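Beta-ketoacyl-[acyl-carrier-protein] synthase FabY (PDB 4CW4) catalyses the condensation of acetyl-CoA with malonyl-ACP to give acetoacetyl-ACP, the step that primes fatty acid synthesis, and works as a homodimer. Local coordinates at residues G17-A21 with G171-F177; L165-S169 with L331-E335; G336-E341 with R353-C359; V468-Y474 with L499-T504. One frame throughout, in Å; residues are numbered along the deposited sequence.

How the interactions relate
Strand 10-19 comes first in the chain. Its end meets residues 171-177 in interaction 1, closing a loop of about 150 residues. Interaction 2 starts just before this second segment, at 165-169, and closes on 331-335, so interactions 1 and 2 cross along the chain. The other two contacts follow in series. Interaction 3 folds the loop 353-359 back on helix 334-341, which interaction 2 also uses, and Ala332 packs on Cys359 between them. Interaction 4 joins strand 466-469 and helix 472-475 to the loop after helix 482-496. Pro354 packs on Ala470, Ala473 and Ile502, tying the N-terminal ketosynthase region to the C-terminal one.

Interaction 1. Residues G17-A21 with G171-F177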
# COMPACT_ATOMS: atom_id res chain seq x y z
N GLY A 17 7.89 6.29 -19.06
CA GLY A 17 7.49 7.10 -17.92
C GLY A 17 8.06 8.49 -18.01
O GLY A 17 8.62 8.88 -19.03
N TYR A 18 7.92 9.24 -16.91
CA TYR A 18 8.27 10.65 -16.84
C TYR A 18 8.79 11.01 -15.46
O TYR A 18 8.18 10.67 -14.44
CB TYR A 18 7.06 11.53 -17.18
CG TYR A 18 6.60 11.31 -18.60
CD1 TYR A 18 7.18 11.99 -19.66
CD2 TYR A 18 5.60 10.38 -18.89
CE1 TYR A 18 6.79 11.77 -20.96
CE2 TYR A 18 5.23 10.13 -20.19
CZ TYR A 18 5.82 10.84 -21.22
OH TYR A 18 5.45 10.62 -22.53
N ASN A 19 9.91 11.71 -15.46
CA ASN A 19 10.44 12.34 -14.26
C ASN A 19 11.11 13.65 -14.64
O ASN A 19 10.91 14.14 -15.77
CB ASN A 19 11.35 11.39 -13.49
CG ASN A 19 12.58 10.97 -14.26
OD1 ASN A 19 13.03 11.65 -15.17
ND2 ASN A 19 13.18 9.87 -13.82
N ALA A 20 11.89 14.23 -13.73
CA ALA A 20 12.49 15.53 -13.97
C ALA A 20 13.44 15.54 -15.15
O ALA A 20 13.78 16.61 -15.65
CB ALA A 20 13.20 16.02 -12.71
N ALA A 21 13.89 14.37 -15.61
CA ALA A 21 14.81 14.30 -16.75
C ALA A 21 14.08 14.20 -18.09
O ALA A 21 14.70 14.30 -19.14
CB ALA A 21 15.78 13.12 -16.59
N GLY A 171 12.42 17.79 -7.44
CA GLY A 171 12.52 17.20 -8.77
C GLY A 171 11.18 17.24 -9.46
O GLY A 171 10.26 16.53 -9.08
N GLN A 172 11.08 18.09 -10.48
CA GLN A 172 9.82 18.44 -11.15
C GLN A 172 9.84 18.02 -12.60
O GLN A 172 10.88 18.16 -13.25
CB GLN A 172 9.64 19.96 -11.08
CG GLN A 172 9.46 20.48 -9.66
CD GLN A 172 9.87 21.93 -9.52
OE1 GLN A 172 9.08 22.84 -9.80
NE2 GLN A 172 11.10 22.16 -9.09
N LEU A 173 8.72 17.52 -13.12
CA LEU A 173 8.64 17.29 -14.56
C LEU A 173 9.07 18.52 -15.34
O LEU A 173 8.93 19.65 -14.86
CB LEU A 173 7.21 16.90 -14.97
CG LEU A 173 6.66 15.58 -14.41
CD1 LEU A 173 5.35 15.17 -15.09
CD2 LEU A 173 7.68 14.47 -14.51
N PRO A 174 9.59 18.32 -16.56
CA PRO A 174 10.04 19.47 -17.35
C PRO A 174 8.98 20.58 -17.46
O PRO A 174 7.80 20.31 -17.75
CB PRO A 174 10.35 18.86 -18.72
CG PRO A 174 10.74 17.43 -18.40
CD PRO A 174 9.80 17.05 -17.29
N THR A 175 9.41 21.81 -17.25
CA THR A 175 8.46 22.93 -17.19
C THR A 175 7.72 23.04 -18.51
O THR A 175 8.35 23.13 -19.58
CB THR A 175 9.17 24.23 -16.91
OG1 THR A 175 9.98 24.09 -15.74
CG2 THR A 175 8.17 25.38 -16.73
N GLY A 176 6.39 23.04 -18.42
CA GLY A 176 5.56 23.14 -19.61
C GLY A 176 4.89 21.85 -20.01
O GLY A 176 3.87 21.86 -20.70
N PHE A 177 5.44 20.72 -19.56
CA PHE A 177 4.84 19.43 -19.81
C PHE A 177 3.76 19.17 -18.77
O PHE A 177 4.02 19.22 -17.57
CB PHE A 177 5.91 18.34 -19.72
CG PHE A 177 5.40 16.96 -20.04
CD1 PHE A 177 4.91 16.66 -21.30
CD2 PHE A 177 5.40 15.98 -19.08
CE1 PHE A 177 4.45 15.37 -21.59
CE2 PHE A 177 4.93 14.71 -19.35
CZ PHE A 177 4.46 14.41 -20.60
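The first torsions of Tyr18 and Phe177 aim their rings at each other. Tyr18 CG is anti to its carbonyl carbon (chi1 -63°), while Phe177 CG is anti to its backbone N (chi1 -177°). The two side chains cross at about a right angle. Phe177 CZ sits over one face of the Tyr18 ring, near its rim, and comes 3.5 Å from Tyr18 CE1. The ring planes are 31° apart, so the pair is oblique. Both rings also touch Met53 of helix 40-53.

Leu173 starts away from strand 10-19, but its CD2 turns back. Leu173 CD2 reaches 3.5 Å from Asn19 O. It also packs on Tyr18 CB. Pro174 CD also touches Asn19 O, at 3.5 Å. At Ala20, CA makes a CA-H...O contact of 3.2 Å with Gln172 O, a carbonyl that also accepts from Arg92.

Each segment has its own internal brace. Asn19 OD1 accepts from Ala21 N in an Asx turn, at 2.9 Å, while Asn19 ND2 is held by Asp485. Phe177 N bonds to Pro174 O at 3.0 Å, closing a type II turn with Gly176 at its third position.

All the touching residues are buried. The contact is mainly apolar packing of a loop from the N-terminal ketosynthase domain against the end of a strand in the thiolase-like fold, with an Asx turn where the strand gives way to loop.

Interaction 2. Residues L165-S169 with L331-E335; sequences LTVKS and LATEE
Glu334 N donates to Thr166 O across the contact, at 3.0 Å and with an N-H...O angle of 163°. The bond runs nearly along the C=O axis. Water 1 donates to the same oxygen and accepts from Glu335 N, so two N-H groups at the start of helix 334-341 are tied to one carbonyl, one directly and one through water.

Beside this bond, Thr166 and Thr333 lie side by side and point the same way, with Thr166 OG1 3.7 Å from Thr333 CG2. Val167 CG2 touches Leu331 CB at 3.8 Å and also lies against Ala332 O. Lys168 CE comes within 3.6 Å of Glu334 OE1, but the opposite charges themselves stay apart. The chain of Lys168 bends at chi2 (-69°) and curls back, and Lys168 NZ donates to Leu165 O at 2.7 Å. NZ also forms a salt bridge with Asp102.

Further out, waters 2 and 3 both donate to Ala332 O and both bond to Ser169 OG. Water 2 also accepts from Lys168 N. Thr333 is the N-cap of the helix, and its OG1 accepts from Gly336 N.

Helix 319-327 backs the contact, with Ile322 and Ser326 on Val167 and Tyr325 on Leu331. The loop between strands 155-163 and 169-171 thus rests on the N-terminal end of helix 334-341.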
# COMPACT_ATOMS: atom_id res chain seq x y z
N LEU A 165 8.02 27.95 3.29
CA LEU A 165 8.58 26.64 3.61
C LEU A 165 10.09 26.79 3.75
O LEU A 165 10.71 27.62 3.08
CB LEU A 165 8.28 25.64 2.49
CG LEU A 165 6.82 25.37 2.14
CD1 LEU A 165 6.72 24.49 0.91
CD2 LEU A 165 6.12 24.68 3.30
N THR A 166 10.70 25.99 4.60
CA THR A 166 12.16 26.01 4.72
C THR A 166 12.85 25.37 3.50
O THR A 166 14.02 25.58 3.27
CB THR A 166 12.64 25.30 5.97
OG1 THR A 166 12.25 23.93 5.90
CG2 THR A 166 12.05 25.96 7.23
N VAL A 167 12.10 24.56 2.76
CA VAL A 167 12.57 23.84 1.57
C VAL A 167 12.06 24.56 0.33
O VAL A 167 10.88 24.91 0.27
CB VAL A 167 12.04 22.39 1.62
CG1 VAL A 167 12.25 21.65 0.30
CG2 VAL A 167 12.70 21.65 2.77
N LYS A 168 12.94 24.78 -0.65
CA LYS A 168 12.56 25.56 -1.83
C LYS A 168 12.70 24.77 -3.13
O LYS A 168 12.46 25.34 -4.19
CB LYS A 168 13.41 26.84 -1.97
CG LYS A 168 13.59 27.69 -0.71
CD LYS A 168 12.32 28.35 -0.25
CE LYS A 168 12.58 29.21 1.00
NZ LYS A 168 11.32 29.77 1.50
N SER A 169 13.13 23.51 -3.06
CA SER A 169 13.54 22.76 -4.24
C SER A 169 12.86 21.40 -4.36
O SER A 169 12.44 20.83 -3.37
CB SER A 169 15.06 22.60 -4.26
OG SER A 169 15.53 22.23 -2.98
N LEU A 331 14.77 16.61 4.75
CA LEU A 331 14.96 17.30 3.47
C LEU A 331 16.06 18.33 3.51
O LEU A 331 16.33 18.90 4.56
CB LEU A 331 13.68 18.00 3.02
CG LEU A 331 12.42 17.13 2.91
CD1 LEU A 331 11.26 17.98 2.43
CD2 LEU A 331 12.65 15.91 2.00
N ALA A 332 16.67 18.57 2.36
CA ALA A 332 17.62 19.67 2.20
C ALA A 332 16.87 20.99 2.23
O ALA A 332 16.04 21.26 1.37
CB ALA A 332 18.35 19.54 0.89
N THR A 333 17.18 21.83 3.21
CA THR A 333 16.57 23.15 3.32
C THR A 333 17.46 24.22 2.69
O THR A 333 18.65 24.00 2.45
CB THR A 333 16.37 23.54 4.78
OG1 THR A 333 17.65 23.74 5.38
CG2 THR A 333 15.59 22.47 5.54
N GLU A 334 16.89 25.38 2.40
CA GLU A 334 17.71 26.50 1.95
C GLU A 334 18.83 26.80 2.95
O GLU A 334 19.98 26.99 2.57
CB GLU A 334 16.85 27.73 1.70
CG GLU A 334 17.63 28.97 1.28
CD GLU A 334 16.70 30.08 0.85
OE1 GLU A 334 15.86 30.52 1.68
OE2 GLU A 334 16.81 30.53 -0.31
N GLU A 335 18.52 26.84 4.24
CA GLU A 335 19.56 27.12 5.21
C GLU A 335 20.65 26.05 5.22
O GLU A 335 21.83 26.36 5.37
CB GLU A 335 18.97 27.30 6.61
CG GLU A 335 18.28 28.63 6.81
CD GLU A 335 19.19 29.85 6.55
OE1 GLU A 335 20.39 29.82 6.87
OE2 GLU A 335 18.68 30.83 6.00
O HOH W 1 15.60 27.19 4.97
O HOH W 2 15.61 23.50 -0.47
O HOH W 3 15.15 19.81 -0.91

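Interaction 3. Residues G336-E341 with R353-C359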
# COMPACT_ATOMS: atom_id res chain seq x y z
N GLY A 336 20.25 24.79 5.05
CA GLY A 336 21.22 23.71 4.99
C GLY A 336 22.18 23.89 3.84
O GLY A 336 23.39 23.74 3.98
N LEU A 337 21.65 24.23 2.67
CA LEU A 337 22.48 24.43 1.51
C LEU A 337 23.36 25.68 1.64
O LEU A 337 24.48 25.71 1.12
CB LEU A 337 21.62 24.50 0.24
CG LEU A 337 20.90 23.19 -0.09
CD1 LEU A 337 19.81 23.42 -1.13
CD2 LEU A 337 21.90 22.12 -0.59
N ARG A 338 22.86 26.70 2.32
CA ARG A 338 23.66 27.90 2.56
C ARG A 338 24.92 27.56 3.34
O ARG A 338 25.98 28.13 3.11
CB ARG A 338 22.84 28.94 3.31
CG ARG A 338 21.85 29.67 2.43
CD ARG A 338 21.02 30.66 3.24
NE ARG A 338 20.27 31.58 2.37
CZ ARG A 338 19.25 32.32 2.77
NH1 ARG A 338 18.83 32.28 4.04
NH2 ARG A 338 18.64 33.14 1.92
N LEU A 339 24.80 26.62 4.27
CA LEU A 339 25.95 26.20 5.08
C LEU A 339 26.96 25.46 4.22
O LEU A 339 28.16 25.68 4.37
CB LEU A 339 25.50 25.32 6.24
CG LEU A 339 24.81 26.03 7.40
CD1 LEU A 339 24.30 25.04 8.42
CD2 LEU A 339 25.75 27.02 8.07
N ILE A 340 26.48 24.59 3.34
CA ILE A 340 27.37 23.84 2.46
C ILE A 340 28.10 24.77 1.48
O ILE A 340 29.29 24.61 1.24
CB ILE A 340 26.61 22.74 1.71
CG1 ILE A 340 26.21 21.64 2.70
CG2 ILE A 340 27.48 22.11 0.58
CD1 ILE A 340 25.18 20.72 2.18
N GLU A 341 27.38 25.74 0.94
CA GLU A 341 27.94 26.63 -0.06
C GLU A 341 28.70 27.81 0.55
O GLU A 341 29.54 28.42 -0.11
CB GLU A 341 26.85 27.17 -0.97
CG GLU A 341 26.27 26.12 -1.90
CD GLU A 341 25.48 26.73 -3.04
OE1 GLU A 341 26.00 27.64 -3.71
OE2 GLU A 341 24.35 26.32 -3.25
N ARG A 353 23.02 16.01 -3.48
CA ARG A 353 24.46 15.80 -3.52
C ARG A 353 24.85 14.44 -2.91
O ARG A 353 25.48 14.39 -1.85
CB ARG A 353 25.15 16.93 -2.72
CG ARG A 353 25.08 18.28 -3.40
CD ARG A 353 25.24 19.42 -2.38
NE ARG A 353 25.30 20.77 -2.94
CZ ARG A 353 26.42 21.45 -3.18
NH1 ARG A 353 27.62 20.91 -2.96
NH2 ARG A 353 26.34 22.69 -3.66
N PRO A 354 24.37 13.34 -3.50
CA PRO A 354 24.71 12.01 -2.96
C PRO A 354 26.22 11.84 -2.76
O PRO A 354 26.98 12.16 -3.65
CB PRO A 354 24.20 11.05 -4.05
CG PRO A 354 23.17 11.83 -4.81
CD PRO A 354 23.67 13.26 -4.78
N PHE A 355 26.60 11.35 -1.59
CA PHE A 355 28.00 11.05 -1.24
C PHE A 355 28.92 12.26 -1.12
O PHE A 355 30.09 12.09 -0.84
CB PHE A 355 28.57 9.98 -2.17
CG PHE A 355 27.81 8.69 -2.08
CD1 PHE A 355 27.87 7.89 -0.95
CD2 PHE A 355 26.97 8.31 -3.10
CE1 PHE A 355 27.11 6.75 -0.85
CE2 PHE A 355 26.22 7.16 -3.02
CZ PHE A 355 26.30 6.37 -1.89
N GLY A 356 28.37 13.47 -1.28
CA GLY A 356 29.12 14.69 -1.04
C GLY A 356 28.75 15.31 0.28
O GLY A 356 27.95 14.76 1.02
N GLU A 357 29.35 16.45 0.59
CA GLU A 357 28.79 17.32 1.63
C GLU A 357 27.31 17.51 1.28
O GLU A 357 26.97 17.87 0.15
CB GLU A 357 29.52 18.65 1.72
CG GLU A 357 31.00 18.53 2.05
CD GLU A 357 31.24 17.92 3.42
OE1 GLU A 357 30.47 18.22 4.35
OE2 GLU A 357 32.21 17.14 3.56
N ASN A 358 26.43 17.24 2.23
CA ASN A 358 25.00 17.24 1.94
C ASN A 358 24.17 17.43 3.19
O ASN A 358 24.73 17.52 4.30
CB ASN A 358 24.58 15.99 1.11
CG ASN A 358 24.85 14.67 1.82
OD1 ASN A 358 24.88 14.60 3.05
ND2 ASN A 358 24.99 13.60 1.04
N CYS A 359 22.85 17.56 3.03
CA CYS A 359 22.01 17.98 4.15
C CYS A 359 20.54 17.60 4.01
O CYS A 359 19.66 18.28 4.54
CB CYS A 359 22.14 19.49 4.34
SG CYS A 359 21.68 20.49 2.89
O HOH W 4 23.65 23.89 -3.59
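Arg353 reaches toward helix 334-341 and meets Ile340 and Glu341. Its chain is extended from CG to NE (chi3 175°) and slides past Ile340 in the opposite direction. Ile340 CG2 lies over one face of the guanidinium, 3.7 Å from Arg353 NH1. Glu341 crosses the arginine at about a right angle, and Glu341 CG is 3.9 Å from Arg353 NH2. The charged ends stop short of a salt bridge, with Glu341 OE2 4.2 Å from Arg353 NH2. Water 4 joins them, at the edge of the guanidinium and in its plane. It donates to Glu341 OE2 and accepts from Arg353 NH2 at 2.9 Å. Glu341 OE2 also accepts from Asp347 N.

The chain then makes a type II turn from Arg353 to Gly356. Arg353 O takes two bonds from opposite faces of its carbonyl plane, one from Gly356 N and one from Asn358 ND2 at 3.0 Å.

Glu357 adds a light touch, CB to Ile340 CG2. At Asn358 the backbone does the work: Asn358 CA lies 3.5 Å from Ile340 CD1. Asn358 OD1 accepts from Arg447.

Cys359 ends the segment. Its SG stands between backbone N and carbonyl carbon (chi1 59°), against the helix at Gly336. Cys359 SG lies 3.6 Å from Gly336 C and also touches Leu337 CD2 and Ile340 CD1. Gly336 has no side chain, and the sulfur lies directly against its backbone.

The chemistry is mainly apolar, and the charges meet through water; attraction between the carboxylate and the guanidinium probably adds to the hold.

Interaction 4. Residues V468-Y474 with L499-T504; sequences VTAVKAY and LPGIKT
Thr469 OG1 donates to Pro500 O at 2.7 Å, from a position tilted 27° out of the carbonyl plane. The hydroxyl stands anti to the Thr469 backbone N (chi1 -172°), which sends it across to the loop. A second set of polar atoms gathers at Tyr474 OH. Tyr474 OH gives a weak bond to Gly501 O at 2.8 Å. Lys503 NZ donates to Tyr474 OH at 3.2 Å. The ammonium approaches at the ring edge, near the ring plane. The Lys503 chain runs past the hydroxyl, and its NZ also forms salt bridges with Glu36 and Asp523. These charges would be expected to hold the lysine in place beside the phenol.

Water 5 bridges the same region. It accepts from Ala470 N, donates to Gly501 O at 2.9 Å, and makes a weaker bond to Ala470 O.

This is the C-terminal half of the ketosynthase fold. Strand 466-469 pairs in parallel with strands 434-437 and 517-519, and the chain then turns into helix 472-475. His477, a predicted active-site residue, follows shortly after that helix. The side chain of Ala470 is about 8 Å from that of His439, another predicted active-site residue.

Around the polar centre the contact is apolar. Leu499 CD1 lies 3.7 Å from Thr469 CB, the two side chains sliding past each other in opposite directions. The side chains of Pro500 and Tyr474 cross at about a right angle, with Pro500 CB 3.9 Å from Tyr474 CE2. Ile502 splits its branches: CD1 rests on Ala470 CB and CG2 on Ala473 CB, each at 3.9 Å. Beyond it, Thr504 CG2 touches Ala473 O, while Thr504 OG1 bonds to Ser352 O.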
# COMPACT_ATOMS: atom_id res chain seq x y z
N VAL A 468 29.98 3.24 -8.81
CA VAL A 468 28.77 3.69 -8.14
C VAL A 468 28.20 4.93 -8.84
O VAL A 468 28.92 5.88 -9.15
CB VAL A 468 29.04 4.03 -6.65
CG1 VAL A 468 27.82 4.62 -5.96
CG2 VAL A 468 29.54 2.81 -5.89
N THR A 469 26.89 4.93 -9.06
CA THR A 469 26.18 6.07 -9.61
C THR A 469 24.95 6.34 -8.73
O THR A 469 24.53 5.47 -7.97
CB THR A 469 25.82 5.83 -11.09
OG1 THR A 469 25.28 7.03 -11.68
CG2 THR A 469 24.85 4.67 -11.26
N ALA A 470 24.42 7.56 -8.80
CA ALA A 470 23.34 8.00 -7.91
C ALA A 470 22.33 8.88 -8.64
O ALA A 470 22.53 10.07 -8.81
CB ALA A 470 23.92 8.72 -6.70
N VAL A 471 21.24 8.26 -9.09
CA VAL A 471 20.30 8.94 -9.97
C VAL A 471 19.62 10.12 -9.26
O VAL A 471 19.19 11.07 -9.92
CB VAL A 471 19.24 7.95 -10.51
CG1 VAL A 471 18.20 7.62 -9.43
CG2 VAL A 471 18.59 8.49 -11.78
N LYS A 472 19.53 10.08 -7.93
CA LYS A 472 18.83 11.15 -7.19
C LYS A 472 19.57 12.48 -7.29
O LYS A 472 18.98 13.54 -7.03
CB LYS A 472 18.62 10.77 -5.72
CG LYS A 472 17.66 9.59 -5.52
CD LYS A 472 17.53 9.21 -4.05
CE LYS A 472 16.63 7.99 -3.83
NZ LYS A 472 17.13 6.78 -4.54
N ALA A 473 20.84 12.46 -7.68
CA ALA A 473 21.54 13.72 -7.92
C ALA A 473 20.85 14.52 -9.02
O ALA A 473 20.82 15.77 -8.99
CB ALA A 473 22.98 13.43 -8.33
N TYR A 474 20.34 13.80 -10.01
CA TYR A 474 19.66 14.40 -11.16
C TYR A 474 18.18 14.68 -10.93
O TYR A 474 17.70 15.76 -11.29
CB TYR A 474 19.79 13.50 -12.39
CG TYR A 474 21.21 13.29 -12.86
CD1 TYR A 474 21.85 14.25 -13.63
CD2 TYR A 474 21.92 12.14 -12.52
CE1 TYR A 474 23.14 14.08 -14.08
CE2 TYR A 474 23.24 11.97 -12.96
CZ TYR A 474 23.84 12.94 -13.74
OH TYR A 474 25.13 12.80 -14.20
N LEU A 499 28.39 5.57 -17.58
CA LEU A 499 27.99 5.60 -16.18
C LEU A 499 27.84 7.05 -15.72
O LEU A 499 28.83 7.79 -15.70
CB LEU A 499 29.03 4.92 -15.31
CG LEU A 499 28.68 4.80 -13.83
CD1 LEU A 499 27.60 3.76 -13.63
CD2 LEU A 499 29.92 4.46 -13.05
N PRO A 500 26.61 7.47 -15.37
CA PRO A 500 26.45 8.90 -15.07
C PRO A 500 27.22 9.31 -13.81
O PRO A 500 27.21 8.58 -12.82
CB PRO A 500 24.95 9.07 -14.87
CG PRO A 500 24.34 7.89 -15.52
CD PRO A 500 25.32 6.78 -15.34
N GLY A 501 27.91 10.43 -13.87
CA GLY A 501 28.59 10.96 -12.70
C GLY A 501 27.62 11.56 -11.70
O GLY A 501 26.46 11.79 -12.00
N ILE A 502 28.12 11.83 -10.50
CA ILE A 502 27.37 12.59 -9.50
C ILE A 502 27.83 14.04 -9.68
O ILE A 502 28.76 14.51 -9.01
CB ILE A 502 27.61 12.08 -8.06
CG1 ILE A 502 27.41 10.56 -8.00
CG2 ILE A 502 26.68 12.82 -7.11
CD1 ILE A 502 27.63 9.96 -6.63
N LYS A 503 27.21 14.74 -10.62
CA LYS A 503 27.78 16.01 -11.08
C LYS A 503 27.56 17.16 -10.12
O LYS A 503 28.19 18.21 -10.25
CB LYS A 503 27.24 16.36 -12.47
CG LYS A 503 27.67 15.36 -13.50
CD LYS A 503 27.16 15.70 -14.88
CE LYS A 503 27.54 14.59 -15.80
NZ LYS A 503 26.43 14.25 -16.70
N THR A 504 26.66 16.97 -9.16
CA THR A 504 26.33 18.01 -8.21
C THR A 504 27.35 18.16 -7.08
O THR A 504 27.31 19.15 -6.35
CB THR A 504 24.99 17.73 -7.58
OG1 THR A 504 25.02 16.40 -7.03
CG2 THR A 504 23.87 17.83 -8.60
O HOH W 5 24.67 10.07 -10.47